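Probable fimbrial chaperone YadV (Escherichia coli K-12, PDB 5GHU) probably acts as a periplasmic chaperone that folds pilin subunits for the fimbriae of its own operon, which could contribute to adhesion to surfaces. Local coordinates at residues 21-26 with 68-73; 85-90 with 117-122; 129-134 with 157-162; 203-208 with 215-220. All coordinates share one frame; numbering follows the deposited sequence. Where two conformers were deposited one is given.

Interaction 1: 21-26 with 68-73; sequences VRLENK and QTIKLM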
loop_
_atom_site.group_PDB
_atom_site.type_symbol
_atom_site.label_atom_id
_atom_site.label_comp_id
_atom_site.label_asym_id
_atom_site.label_seq_id
_atom_site.Cartn_x
_atom_site.Cartn_y
_atom_site.Cartn_z
ATOM N N VAL A 21 0.116 -14.067 -7.611
ATOM C CA VAL A 21 -0.501 -13.774 -6.318
ATOM C C VAL A 21 -1.437 -14.926 -6.018
ATOM O O VAL A 21 -2.185 -15.341 -6.889
ATOM C CB VAL A 21 -1.319 -12.468 -6.354
ATOM C CG1 VAL A 21 -2.046 -12.260 -5.030
ATOM C CG2 VAL A 21 -0.389 -11.299 -6.631
ATOM N N ARG A 22 -1.442 -15.403 -4.783
ATOM C CA ARG A 22 -2.285 -16.554 -4.457
ATOM C C ARG A 22 -3.557 -16.161 -3.699
ATOM O O ARG A 22 -3.517 -15.337 -2.774
ATOM C CB ARG A 22 -1.466 -17.536 -3.625
ATOM C CG ARG A 22 -2.219 -18.768 -3.203
ATOM C CD ARG A 22 -2.514 -19.686 -4.385
ATOM N NE ARG A 22 -3.217 -20.881 -3.914
ATOM C CZ ARG A 22 -3.376 -21.992 -4.641
ATOM N NH1 ARG A 22 -4.030 -23.043 -4.146
ATOM N NH2 ARG A 22 -2.906 -22.029 -5.888
ATOM N N LEU A 23 -4.671 -16.733 -4.144
ATOM C CA LEU A 23 -5.973 -16.644 -3.468
ATOM C C LEU A 23 -6.326 -17.995 -2.832
ATOM O O LEU A 23 -6.097 -19.074 -3.431
ATOM C CB LEU A 23 -7.061 -16.273 -4.459
ATOM C CG LEU A 23 -6.734 -15.039 -5.308
ATOM C CD1 LEU A 23 -7.912 -14.794 -6.251
ATOM C CD2 LEU A 23 -6.454 -13.783 -4.428
ATOM N N GLU A 24 -6.982 -17.940 -1.671
ATOM C CA GLU A 24 -7.505 -19.147 -1.026
ATOM C C GLU A 24 -8.923 -18.886 -0.574
ATOM O O GLU A 24 -9.201 -17.825 -0.029
ATOM C CB GLU A 24 -6.683 -19.535 0.182
ATOM C CG GLU A 24 -5.246 -19.905 -0.157
ATOM C CD GLU A 24 -5.152 -21.298 -0.819
ATOM O OE1 GLU A 24 -6.044 -22.134 -0.589
ATOM O OE2 GLU A 24 -4.186 -21.535 -1.570
ATOM N N ASN A 25 -9.791 -19.864 -0.764
ATOM C CA ASN A 25 -11.166 -19.801 -0.267
ATOM C C ASN A 25 -11.232 -20.502 1.080
ATOM O O ASN A 25 -11.242 -21.727 1.149
ATOM C CB ASN A 25 -12.123 -20.427 -1.275
ATOM C CG ASN A 25 -13.583 -20.318 -0.846
ATOM O OD1 ASN A 25 -13.878 -19.884 0.274
ATOM N ND2 ASN A 25 -14.499 -20.748 -1.722
ATOM N N LYS A 26 -11.247 -19.725 2.155
ATOM C CA LYS A 26 -11.278 -20.267 3.513
ATOM C C LYS A 26 -12.693 -20.632 3.947
ATOM O O LYS A 26 -12.875 -21.165 5.037
ATOM C CB LYS A 26 -10.697 -19.264 4.516
ATOM C CG LYS A 26 -9.273 -18.798 4.219
ATOM C CD LYS A 26 -8.255 -19.933 4.310
ATOM C CE LYS A 26 -8.107 -20.440 5.746
ATOM N NZ LYS A 26 -7.208 -21.631 5.879
ATOM N N GLN A 68 -6.379 -20.579 -5.905
ATOM C CA GLN A 68 -6.162 -20.218 -7.288
ATOM C C GLN A 68 -5.004 -19.241 -7.316
ATOM O O GLN A 68 -5.011 -18.253 -6.586
ATOM C CB GLN A 68 -7.414 -19.538 -7.867
ATOM C CG GLN A 68 -7.262 -18.999 -9.291
ATOM C CD GLN A 68 -7.024 -20.107 -10.284
ATOM O OE1 GLN A 68 -7.820 -21.054 -10.375
ATOM N NE2 GLN A 68 -5.924 -20.023 -11.019
ATOM N N THR A 69 -4.017 -19.509 -8.157
ATOM C CA THR A 69 -2.965 -18.535 -8.395
ATOM C C THR A 69 -3.354 -17.598 -9.531
ATOM O O THR A 69 -3.794 -18.047 -10.583
ATOM C CB THR A 69 -1.659 -19.226 -8.724
ATOM O OG1 THR A 69 -1.294 -19.991 -7.584
ATOM C CG2 THR A 69 -0.554 -18.192 -8.965
ATOM N N ILE A 70 -3.164 -16.285 -9.304
ATOM C CA ILE A 70 -3.461 -15.281 -10.326
ATOM C C ILE A 70 -2.133 -14.778 -10.872
ATOM O O ILE A 70 -1.275 -14.370 -10.119
ATOM C CB ILE A 70 -4.267 -14.101 -9.755
ATOM C CG1 ILE A 70 -5.545 -14.623 -9.084
ATOM C CG2 ILE A 70 -4.586 -13.046 -10.842
ATOM C CD1 ILE A 70 -6.550 -15.375 -10.006
ATOM N N LYS A 71 -1.991 -14.755 -12.183
ATOM C CA LYS A 71 -0.758 -14.278 -12.780
ATOM C C LYS A 71 -0.952 -12.812 -13.179
ATOM O O LYS A 71 -1.889 -12.463 -13.924
ATOM C CB LYS A 71 -0.389 -15.158 -13.999
ATOM C CG LYS A 71 0.719 -14.566 -14.880
ATOM C CD LYS A 71 1.078 -15.496 -16.024
ATOM C CE LYS A 71 1.862 -16.698 -15.520
ATOM N NZ LYS A 71 2.349 -17.563 -16.639
ATOM N N LEU A 72 -0.080 -11.943 -12.684
ATOM C CA LEU A 72 -0.165 -10.521 -13.014
ATOM C C LEU A 72 0.932 -10.226 -14.005
ATOM O O LEU A 72 2.080 -10.623 -13.802
ATOM C CB LEU A 72 -0.010 -9.648 -11.777
ATOM C CG LEU A 72 -0.951 -9.999 -10.638
ATOM C CD1 LEU A 72 -0.544 -9.134 -9.400
ATOM C CD2 LEU A 72 -2.438 -9.811 -11.042
ATOM N N MET A 73 0.591 -9.545 -15.086
ATOM C CA MET A 73 1.551 -9.379 -16.166
ATOM C C MET A 73 1.559 -7.950 -16.714
ATOM O O MET A 73 0.522 -7.440 -17.123
ATOM C CB MET A 73 1.251 -10.362 -17.281
ATOM C CG MET A 73 2.310 -10.331 -18.308
ATOM S SD MET A 73 2.113 -11.603 -19.571
ATOM C CE MET A 73 2.109 -13.127 -18.658
#

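Interaction 2: 85-90 with 117-122; sequences ESVFWF and RIKLFY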
loop_
_atom_site.group_PDB
_atom_site.type_symbol
_atom_site.label_atom_id
_atom_site.label_comp_id
_atom_site.label_asym_id
_atom_site.label_seq_id
_atom_site.Cartn_x
_atom_site.Cartn_y
_atom_site.Cartn_z
ATOM N N GLU A 85 8.956 4.332 -8.334
ATOM C CA GLU A 85 7.868 3.356 -8.257
ATOM C C GLU A 85 6.551 3.957 -8.725
ATOM O O GLU A 85 6.311 5.197 -8.683
ATOM C CB GLU A 85 7.671 2.916 -6.809
ATOM C CG GLU A 85 8.821 2.021 -6.297
ATOM C CD GLU A 85 8.458 1.459 -4.926
ATOM O OE1 GLU A 85 7.794 2.125 -4.057
ATOM O OE2 GLU A 85 8.846 0.294 -4.711
ATOM N N SER A 86 5.691 3.047 -9.208
ATOM C CA SER A 86 4.273 3.379 -9.512
ATOM C C SER A 86 3.398 2.446 -8.706
ATOM O O SER A 86 3.705 1.285 -8.565
ATOM C CB SER A 86 3.954 3.189 -11.004
ATOM O OG SER A 86 4.601 4.158 -11.782
ATOM N N VAL A 87 2.270 2.914 -8.206
ATOM C CA VAL A 87 1.413 2.075 -7.402
ATOM C C VAL A 87 0.075 1.830 -8.111
ATOM O O VAL A 87 -0.505 2.710 -8.807
ATOM C CB VAL A 87 1.146 2.684 -5.979
ATOM C CG1 VAL A 87 0.248 3.969 -6.057
ATOM C CG2 VAL A 87 0.540 1.631 -5.037
ATOM N N PHE A 88 -0.389 0.592 -7.920
ATOM C CA PHE A 88 -1.684 0.126 -8.433
ATOM C C PHE A 88 -2.399 -0.644 -7.365
ATOM O O PHE A 88 -1.831 -0.947 -6.299
ATOM C CB PHE A 88 -1.495 -0.732 -9.711
ATOM C CG PHE A 88 -0.777 0.005 -10.774
ATOM C CD1 PHE A 88 0.614 0.038 -10.812
ATOM C CD2 PHE A 88 -1.482 0.712 -11.721
ATOM C CE1 PHE A 88 1.253 0.781 -11.780
ATOM C CE2 PHE A 88 -0.808 1.466 -12.689
ATOM C CZ PHE A 88 0.577 1.467 -12.688
ATOM N N TRP A 89 -3.675 -0.911 -7.639
ATOM C CA TRP A 89 -4.470 -1.736 -6.746
ATOM C C TRP A 89 -4.866 -3.065 -7.349
ATOM O O TRP A 89 -5.438 -3.120 -8.425
ATOM C CB TRP A 89 -5.716 -0.957 -6.327
ATOM C CG TRP A 89 -5.260 0.128 -5.409
ATOM C CD1 TRP A 89 -4.760 1.360 -5.759
ATOM C CD2 TRP A 89 -5.167 0.046 -3.990
ATOM N NE1 TRP A 89 -4.393 2.051 -4.639
ATOM C CE2 TRP A 89 -4.641 1.270 -3.536
ATOM C CE3 TRP A 89 -5.481 -0.936 -3.060
ATOM C CZ2 TRP A 89 -4.454 1.535 -2.191
ATOM C CZ3 TRP A 89 -5.297 -0.671 -1.735
ATOM C CH2 TRP A 89 -4.794 0.551 -1.308
ATOM N N PHE A 90 -4.514 -4.123 -6.640
ATOM C CA PHE A 90 -4.966 -5.467 -7.000
ATOM C C PHE A 90 -6.278 -5.761 -6.280
ATOM O O PHE A 90 -6.317 -5.769 -5.049
ATOM C CB PHE A 90 -3.892 -6.518 -6.618
ATOM C CG PHE A 90 -4.321 -7.936 -6.916
ATOM C CD1 PHE A 90 -4.615 -8.314 -8.208
ATOM C CD2 PHE A 90 -4.559 -8.839 -5.897
ATOM C CE1 PHE A 90 -5.062 -9.586 -8.524
ATOM C CE2 PHE A 90 -5.000 -10.115 -6.193
ATOM C CZ PHE A 90 -5.277 -10.485 -7.518
ATOM N N ARG A 117 -8.938 -5.183 -1.654
ATOM C CA ARG A 117 -7.884 -4.625 -2.514
ATOM C C ARG A 117 -6.584 -4.602 -1.725
ATOM O O ARG A 117 -6.613 -4.274 -0.545
ATOM C CB ARG A 117 -8.184 -3.183 -2.949
ATOM C CG ARG A 117 -9.465 -2.932 -3.694
ATOM C CD ARG A 117 -9.572 -1.455 -4.064
ATOM N NE ARG A 117 -9.066 -0.611 -2.989
ATOM C CZ ARG A 117 -8.874 0.701 -3.096
ATOM N NH1 ARG A 117 -9.145 1.319 -4.238
ATOM N NH2 ARG A 117 -8.399 1.391 -2.066
ATOM N N ILE A 118 -5.454 -4.879 -2.383
ATOM C CA ILE A 118 -4.116 -4.638 -1.814
ATOM C C ILE A 118 -3.278 -3.888 -2.817
ATOM O O ILE A 118 -3.589 -3.862 -4.001
ATOM C CB ILE A 118 -3.342 -5.937 -1.441
ATOM C CG1 ILE A 118 -3.074 -6.801 -2.673
ATOM C CG2 ILE A 118 -4.057 -6.706 -0.342
ATOM C CD1 ILE A 118 -2.249 -8.052 -2.345
ATOM N N LYS A 119 -2.237 -3.218 -2.342
ATOM C CA LYS A 119 -1.372 -2.431 -3.236
ATOM C C LYS A 119 -0.408 -3.307 -4.017
ATOM O O LYS A 119 0.158 -4.284 -3.488
ATOM C CB LYS A 119 -0.546 -1.435 -2.430
ATOM C CG LYS A 119 -1.422 -0.363 -1.776
ATOM C CD LYS A 119 -0.547 0.407 -0.727
ATOM C CE LYS A 119 -1.346 1.323 0.209
ATOM N NZ LYS A 119 -0.475 1.807 1.349
ATOM N N LEU A 120 -0.203 -2.903 -5.263
ATOM C CA LEU A 120 0.887 -3.469 -6.086
ATOM C C LEU A 120 1.866 -2.334 -6.374
ATOM O O LEU A 120 1.482 -1.262 -6.846
ATOM C CB LEU A 120 0.351 -4.062 -7.391
ATOM C CG LEU A 120 1.483 -4.589 -8.301
ATOM C CD1 LEU A 120 0.975 -5.841 -9.083
ATOM C CD2 LEU A 120 1.952 -3.520 -9.280
ATOM N N PHE A 121 3.139 -2.532 -6.049
ATOM C CA PHE A 121 4.136 -1.508 -6.347
ATOM C C PHE A 121 4.955 -1.970 -7.511
ATOM O O PHE A 121 5.646 -3.016 -7.408
ATOM C CB PHE A 121 5.064 -1.245 -5.128
ATOM C CG PHE A 121 4.323 -0.729 -3.922
ATOM C CD1 PHE A 121 4.047 0.598 -3.816
ATOM C CD2 PHE A 121 3.898 -1.588 -2.895
ATOM C CE1 PHE A 121 3.368 1.112 -2.687
ATOM C CE2 PHE A 121 3.149 -1.074 -1.773
ATOM C CZ PHE A 121 2.914 0.267 -1.669
ATOM N N TYR A 122 4.879 -1.212 -8.601
ATOM C CA TYR A 122 5.725 -1.470 -9.770
ATOM C C TYR A 122 7.071 -0.779 -9.542
ATOM O O TYR A 122 7.126 0.453 -9.358
ATOM C CB TYR A 122 5.030 -0.958 -11.043
ATOM C CG TYR A 122 5.863 -1.278 -12.266
ATOM C CD1 TYR A 122 5.787 -2.523 -12.862
ATOM C CD2 TYR A 122 6.678 -0.305 -12.829
ATOM C CE1 TYR A 122 6.527 -2.792 -14.026
ATOM C CE2 TYR A 122 7.386 -0.553 -14.000
ATOM C CZ TYR A 122 7.323 -1.794 -14.563
ATOM O OH TYR A 122 8.049 -2.044 -15.737
#

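Interaction 3: 129-134 with 157-162; sequences GNPSEA and TPYYVS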
loop_
_atom_site.group_PDB
_atom_site.type_symbol
_atom_site.label_atom_id
_atom_site.label_comp_id
_atom_site.label_asym_id
_atom_site.label_seq_id
_atom_site.Cartn_x
_atom_site.Cartn_y
_atom_site.Cartn_z
ATOM N N GLY A 129 19.244 3.610 -3.704
ATOM C CA GLY A 129 18.843 3.342 -2.336
ATOM C C GLY A 129 17.985 2.093 -2.236
ATOM O O GLY A 129 17.733 1.364 -3.206
ATOM N N ASN A 130 17.503 1.858 -1.026
ATOM C CA ASN A 130 16.702 0.688 -0.750
ATOM C C ASN A 130 15.345 1.084 -0.211
ATOM O O ASN A 130 15.254 1.997 0.611
ATOM C CB ASN A 130 17.394 -0.174 0.291
ATOM C CG ASN A 130 18.753 -0.629 -0.199
ATOM O OD1 ASN A 130 18.887 -1.195 -1.303
ATOM N ND2 ASN A 130 19.786 -0.262 0.549
ATOM N N PRO A 131 14.292 0.351 -0.573
ATOM C CA PRO A 131 12.950 0.797 -0.128
ATOM C C PRO A 131 12.754 0.747 1.368
ATOM O O PRO A 131 12.032 1.606 1.929
ATOM C CB PRO A 131 11.963 -0.168 -0.848
ATOM C CG PRO A 131 12.861 -1.394 -1.194
ATOM C CD PRO A 131 14.223 -0.759 -1.547
ATOM N N SER A 132 13.380 -0.169 2.071
ATOM C CA SER A 132 13.153 -0.240 3.509
ATOM C C SER A 132 13.836 0.904 4.253
ATOM O O SER A 132 13.546 1.139 5.442
ATOM C CB SER A 132 13.630 -1.583 4.053
ATOM O OG SER A 132 12.772 -2.640 3.615
ATOM N N GLU A 133 14.697 1.645 3.567
ATOM C CA GLU A 133 15.368 2.792 4.143
ATOM C C GLU A 133 14.644 4.122 3.793
ATOM O O GLU A 133 15.017 5.193 4.313
ATOM C CB GLU A 133 16.827 2.849 3.654
ATOM C CG GLU A 133 17.689 1.653 4.198
ATOM C CD GLU A 133 19.055 1.565 3.519
ATOM O OE1 GLU A 133 19.651 2.600 3.222
ATOM O OE2 GLU A 133 19.507 0.449 3.271
ATOM N N ALA A 134 13.661 4.054 2.906
ATOM C CA ALA A 134 13.010 5.280 2.510
ATOM C C ALA A 134 12.260 5.936 3.698
ATOM O O ALA A 134 12.231 7.139 3.761
ATOM C CB ALA A 134 12.039 5.006 1.333
ATOM N N THR A 157 12.831 10.263 -1.967
ATOM C CA THR A 157 13.302 8.975 -2.557
ATOM C C THR A 157 12.415 8.574 -3.755
ATOM O O THR A 157 11.250 9.047 -3.905
ATOM C CB THR A 157 13.277 7.789 -1.556
ATOM O OG1 THR A 157 11.945 7.292 -1.418
ATOM C CG2 THR A 157 13.801 8.204 -0.189
ATOM N N PRO A 158 12.869 7.584 -4.519
ATOM C CA PRO A 158 12.006 7.019 -5.591
ATOM C C PRO A 158 11.035 5.944 -5.177
ATOM O O PRO A 158 10.411 5.333 -6.033
ATOM C CB PRO A 158 13.031 6.421 -6.584
ATOM C CG PRO A 158 14.226 6.044 -5.653
ATOM C CD PRO A 158 14.290 7.175 -4.618
ATOM N N TYR A 159 10.858 5.752 -3.864
ATOM C CA TYR A 159 9.986 4.720 -3.325
ATOM C C TYR A 159 8.785 5.291 -2.591
ATOM O O TYR A 159 8.894 6.337 -1.927
ATOM C CB TYR A 159 10.752 3.833 -2.311
ATOM C CG TYR A 159 11.989 3.200 -2.890
ATOM C CD1 TYR A 159 11.848 2.118 -3.761
ATOM C CD2 TYR A 159 13.268 3.673 -2.563
ATOM C CE1 TYR A 159 12.998 1.490 -4.300
ATOM C CE2 TYR A 159 14.442 3.019 -3.077
ATOM C CZ TYR A 159 14.258 1.940 -3.937
ATOM O OH TYR A 159 15.341 1.276 -4.531
ATOM N N TYR A 160 7.658 4.621 -2.728
ATOM C CA TYR A 160 6.561 4.903 -1.796
ATOM C C TYR A 160 6.986 4.573 -0.383
ATOM O O TYR A 160 7.746 3.599 -0.130
ATOM C CB TYR A 160 5.293 4.067 -2.121
ATOM C CG TYR A 160 4.625 4.505 -3.375
ATOM C CD1 TYR A 160 5.075 4.099 -4.629
ATOM C CD2 TYR A 160 3.607 5.412 -3.311
ATOM C CE1 TYR A 160 4.462 4.557 -5.788
ATOM C CE2 TYR A 160 2.981 5.888 -4.516
ATOM C CZ TYR A 160 3.438 5.423 -5.720
ATOM O OH TYR A 160 2.843 5.916 -6.875
ATOM N N VAL A 161 6.414 5.342 0.554
ATOM C CA VAL A 161 6.422 4.925 1.968
ATOM C C VAL A 161 4.995 4.780 2.446
ATOM O O VAL A 161 4.153 5.663 2.241
ATOM C CB VAL A 161 7.180 5.906 2.891
ATOM C CG1 VAL A 161 7.058 5.456 4.381
ATOM C CG2 VAL A 161 8.680 5.956 2.507
ATOM N N SER A 162 4.721 3.614 3.080
ATOM C CA SER A 162 3.377 3.271 3.591
ATOM C C SER A 162 3.500 3.062 5.094
ATOM O O SER A 162 4.539 2.576 5.547
ATOM C CB SER A 162 2.885 1.956 2.974
ATOM O OG SER A 162 2.725 2.071 1.534
HETATM O O HOH W 1 9.349 2.380 1.843
#

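Interaction 4: 203-208 with 215-220; sequences KVHFYA and AIEGNA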
loop_
_atom_site.group_PDB
_atom_site.type_symbol
_atom_site.label_atom_id
_atom_site.label_comp_id
_atom_site.label_asym_id
_atom_site.label_seq_id
_atom_site.Cartn_x
_atom_site.Cartn_y
_atom_site.Cartn_z
ATOM N N LYS A 203 8.282 15.030 19.052
ATOM C CA LYS A 203 8.943 13.963 18.282
ATOM C C LYS A 203 7.897 13.158 17.544
ATOM O O LYS A 203 6.826 12.866 18.080
ATOM C CB LYS A 203 9.738 13.019 19.204
ATOM C CG LYS A 203 10.543 13.694 20.279
ATOM C CD LYS A 203 11.296 12.666 21.134
ATOM C CE LYS A 203 10.529 12.256 22.411
ATOM N NZ LYS A 203 9.706 11.012 22.287
ATOM N N VAL A 204 8.264 12.695 16.340
ATOM C CA VAL A 204 7.415 11.791 15.585
ATOM C C VAL A 204 7.915 10.377 15.745
ATOM O O VAL A 204 9.131 10.149 15.784
ATOM C CB VAL A 204 7.409 12.187 14.074
ATOM C CG1 VAL A 204 6.702 11.145 13.212
ATOM C CG2 VAL A 204 6.727 13.516 13.963
ATOM N N HIS A 205 6.987 9.435 15.927
ATOM C CA HIS A 205 7.359 8.026 15.912
ATOM C C HIS A 205 6.412 7.335 14.916
ATOM O O HIS A 205 5.241 7.699 14.830
ATOM C CB HIS A 205 7.243 7.429 17.334
ATOM C CG HIS A 205 7.697 5.999 17.418
ATOM N ND1 HIS A 205 6.874 4.942 17.113
ATOM C CD2 HIS A 205 8.909 5.471 17.695
ATOM C CE1 HIS A 205 7.542 3.811 17.271
ATOM N NE2 HIS A 205 8.793 4.108 17.590
ATOM N N PHE A 206 6.882 6.305 14.206
ATOM C CA PHE A 206 5.993 5.647 13.254
ATOM C C PHE A 206 6.440 4.223 13.011
ATOM O O PHE A 206 7.571 3.812 13.351
ATOM C CB PHE A 206 5.937 6.452 11.911
ATOM C CG PHE A 206 7.280 6.616 11.237
ATOM C CD1 PHE A 206 7.821 5.528 10.497
ATOM C CD2 PHE A 206 8.006 7.802 11.349
ATOM C CE1 PHE A 206 9.053 5.663 9.910
ATOM C CE2 PHE A 206 9.251 7.940 10.711
ATOM C CZ PHE A 206 9.745 6.849 9.993
ATOM N N TYR A 207 5.510 3.468 12.441
ATOM C CA TYR A 207 5.821 2.165 11.858
ATOM C C TYR A 207 5.417 2.191 10.409
ATOM O O TYR A 207 4.231 2.276 10.062
ATOM C CB TYR A 207 5.068 1.057 12.584
ATOM C CG TYR A 207 5.489 0.926 14.060
ATOM C CD1 TYR A 207 6.633 0.221 14.403
ATOM C CD2 TYR A 207 4.747 1.520 15.054
ATOM C CE1 TYR A 207 7.020 0.061 15.740
ATOM C CE2 TYR A 207 5.128 1.371 16.376
ATOM C CZ TYR A 207 6.277 0.656 16.696
ATOM O OH TYR A 207 6.675 0.487 18.048
ATOM N N ALA A 208 6.429 2.195 9.555
ATOM C CA ALA A 208 6.178 2.025 8.125
ATOM C C ALA A 208 6.118 0.550 7.784
ATOM O O ALA A 208 6.253 -0.309 8.653
ATOM C CB ALA A 208 7.290 2.745 7.332
ATOM N N ALA A 215 7.104 -4.507 9.830
ATOM C CA ALA A 215 7.251 -3.137 10.300
ATOM C C ALA A 215 8.650 -2.594 10.124
ATOM O O ALA A 215 9.664 -3.324 10.303
ATOM C CB ALA A 215 6.876 -3.080 11.776
ATOM N N ILE A 216 8.702 -1.298 9.784
ATOM C CA ILE A 216 9.924 -0.499 9.790
ATOM C C ILE A 216 9.729 0.617 10.781
ATOM O O ILE A 216 8.999 1.596 10.521
ATOM C CB ILE A 216 10.203 0.121 8.411
ATOM C CG1 ILE A 216 10.303 -0.980 7.352
ATOM C CG2 ILE A 216 11.481 0.984 8.458
ATOM C CD1 ILE A 216 10.161 -0.324 5.904
ATOM N N GLU A 217 10.345 0.478 11.956
ATOM C CA GLU A 217 10.185 1.524 12.960
ATOM C C GLU A 217 10.976 2.792 12.580
ATOM O O GLU A 217 12.091 2.677 12.026
ATOM C CB GLU A 217 10.652 0.964 14.319
ATOM C CG GLU A 217 10.365 1.949 15.455
ATOM C CD GLU A 217 10.781 1.382 16.811
ATOM O OE1 GLU A 217 11.500 0.331 16.854
ATOM O OE2 GLU A 217 10.392 2.025 17.794
ATOM N N GLY A 218 10.465 3.980 12.884
ATOM C CA GLY A 218 11.243 5.175 12.664
ATOM C C GLY A 218 10.850 6.297 13.606
ATOM O O GLY A 218 9.863 6.165 14.333
ATOM N N ASN A 219 11.644 7.349 13.627
ATOM C CA ASN A 219 11.377 8.499 14.454
ATOM C C ASN A 219 12.002 9.737 13.898
ATOM O O ASN A 219 12.981 9.646 13.098
ATOM C CB ASN A 219 11.861 8.212 15.894
ATOM C CG ASN A 219 13.372 8.185 15.994
ATOM O OD1 ASN A 219 14.022 7.156 15.698
ATOM N ND2 ASN A 219 13.939 9.294 16.411
ATOM N N ALA A 220 11.475 10.902 14.264
ATOM C CA ALA A 220 12.081 12.159 13.831
ATOM C C ALA A 220 11.795 13.240 14.866
ATOM O O ALA A 220 10.777 13.200 15.540
ATOM C CB ALA A 220 11.539 12.543 12.443
#

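Interaction 1: 21-26 with 68-73
Val21 to Leu23 pair with Gln68 to Ile70 as neighbouring antiparallel strands. Four backbone hydrogen bonds join them, two between Val21 and Ile70 and two between Leu23 and Gln68. The apolar contacts lie on the face of Val21 and Ile70. Val21 CG2 meets Leu72 CD1 at 3.5 Å, and Leu23 CD1 lies 3.7 Å from Ile70 CG1.

The polar contacts lie on the other face. The Arg22 chain bends at chi2 (70°), which lays the guanidinium over Gln68 N. At the edge of that group, in its plane, Arg22 NH2 donates to Thr69 OG1 (3.1 Å, 161°). Arg22 NE and NH1 both reach Glu24 OE2 from the same face of the carboxylate, a salt bridge with NE at 2.6 Å. With an alanine here, Glu24 would probably lose this salt-bridge partner and Thr69 OG1 this donor.

Strand 3-5 flanks Val21 and Leu23, and strand 53-62 borders Gln68. Leu23, Ile70 and Leu72 pack on strand 31-38.

Interaction 2: 85-90 with 117-122
Trp89 stands between Arg117 and Lys119 on an antiparallel strand pair of the N-terminal immunoglobulin-like domain, the PapD-type chaperone fold. Six backbone hydrogen bonds join Ser86, Phe88 and Phe90 to Tyr122, Leu120 and Ile118.

The face of Phe88 and Leu120 is the more buried one. Phe88 CD1 approaches Leu120 CD2 at 4.1 Å, and Tyr122 CB sits at the edge of the Phe88 ring. Phe90 and Ile118 run side by side, with CG1 of Ile118 at the Phe90 ring edge. Phe90 and Leu120 also pack on Leu37 and Leu72.

The other face is more open around Trp89, Lys119 and Val87, all partly exposed. Phe121 is buried there, and Val87 CG2 touches Phe121 CE1 at 3.7 Å. Glu85, just before the strand, forms a salt bridge with Arg123.

Both faces of the indole are used. The Arg117 guanidinium lies nearly flat on one, its plane 19° from the ring, in a cation-pi stack with Arg117 CZ 4.0 Å from the centroid of the six-membered ring of Trp89. On the opposite side the extended Lys119 chain runs alongside the ring, and Lys119 CG makes a CH-pi contact 3.7 Å from that centroid.

Interaction 3: 129-134 with 157-162
The Tyr159 ring is held between two prolines. Pro131 covers one face, where Pro131 CB makes a CH-pi contact 3.9 Å from the ring centroid and Pro131 CD reaches Tyr159 CZ at 3.6 Å. Pro158, the preceding residue, lies over the opposite face, its CG offset toward the rim. At the ring edge Tyr159 OH donates to Gly129 O at 2.7 Å. It meets that oxygen from above the carbonyl plane, 52° out of it. The Tyr159 CG stands beside the backbone N (chi1 -56°), which carries the ring across Pro131.

A phenylalanine in its place would probably keep the proline packing but leave Gly129 O without this donor, so that the loop at Gly129 is likely to be held less firmly.

Ala134 makes the second packing contact. Ala134 CB touches Val161 CG2 at 3.7 Å, lies 4.0 Å from Tyr159 CB and also rests against Thr157 OG1. Thr157 OG1 accepts from Tyr159 N in an ST turn and also bonds to Asn155. One water donates to both Pro131 O and Tyr160 O, bridging the segments. Asn130 ND2 donates to Glu133 OE2 across the short 3-10 turn.

The segment 129-134 follows strand 114-123 of the N-terminal domain and leads into helix 134-137. The contact thus packs the interdomain connection against a C-terminal domain loop, as in the two-domain, boomerang-shaped PapD chaperones.

Interaction 4: 203-208 with 215-220
His205 and Glu217 reach each other across a beta hairpin, on the face they share with Tyr207 and Asn219. The Glu217 chain can be followed outward. Glu217 CB lies 4.0 Å from Tyr207 CE1. Glu217 CG passes 3.9 Å from Tyr207 CE1 and 3.4 Å from His205 NE2. The chain is extended, with CG anti to the backbone N (chi1 -173°), and this carries OE2 to the imidazole edge. There Glu217 OE2 accepts from His205 NE2 at 2.6 Å, through its anti lone pair and in the ring plane. The carboxylate itself is turned 75° from the ring. A negative charge here would probably favour a protonated histidine. Gly218 O lies over one face of the imidazole.

On the other face of the hairpin the Phe206 ring covers Gly218, whose CA makes a CH-pi contact 3.7 Å from the Phe206 ring centroid. A CB on Gly218 would clash with Phe206 CZ. Ala208 CB meets Ile216 CB nearby. Six further hydrogen bonds, all backbone, tie Val204, Phe206 and Ala208 to Ala220, Gly218 and Ile216.

Strand 163-170 pairs with the far side of strand 203-209. Phe206 packs on Phe163 and Trp140, and Pro135 of helix 134-137 lies against Phe206, Ala208 and Ile216.

Interactions 1 and 2 lie in the N-terminal immunoglobulin-like domain, in a sheet that folds round so that the two contacts pack against each other, their centres 15 Å apart. They share a core where Leu72 CD1 meets Leu120 CD1 at 3.6 Å and Val21 CG1 meets Phe90 CE2 at 3.8 Å. Interaction 2 meets interaction 3 at the domain boundary. Glu85 N probably bonds to Pro158 O (2.9 Å), and Glu85 OE1 to Tyr160 N (2.8 Å). Interaction 3 in turn packs on the hairpin of interaction 4, with Ser162 O 3.3 Å from Ala208 CB. The centres of interactions 1 and 4 are 32 Å apart, on opposite sides of the chain's centre. An acetate, probably from the crystallisation liquor, lies about 4 Å from the Ala215 side chain.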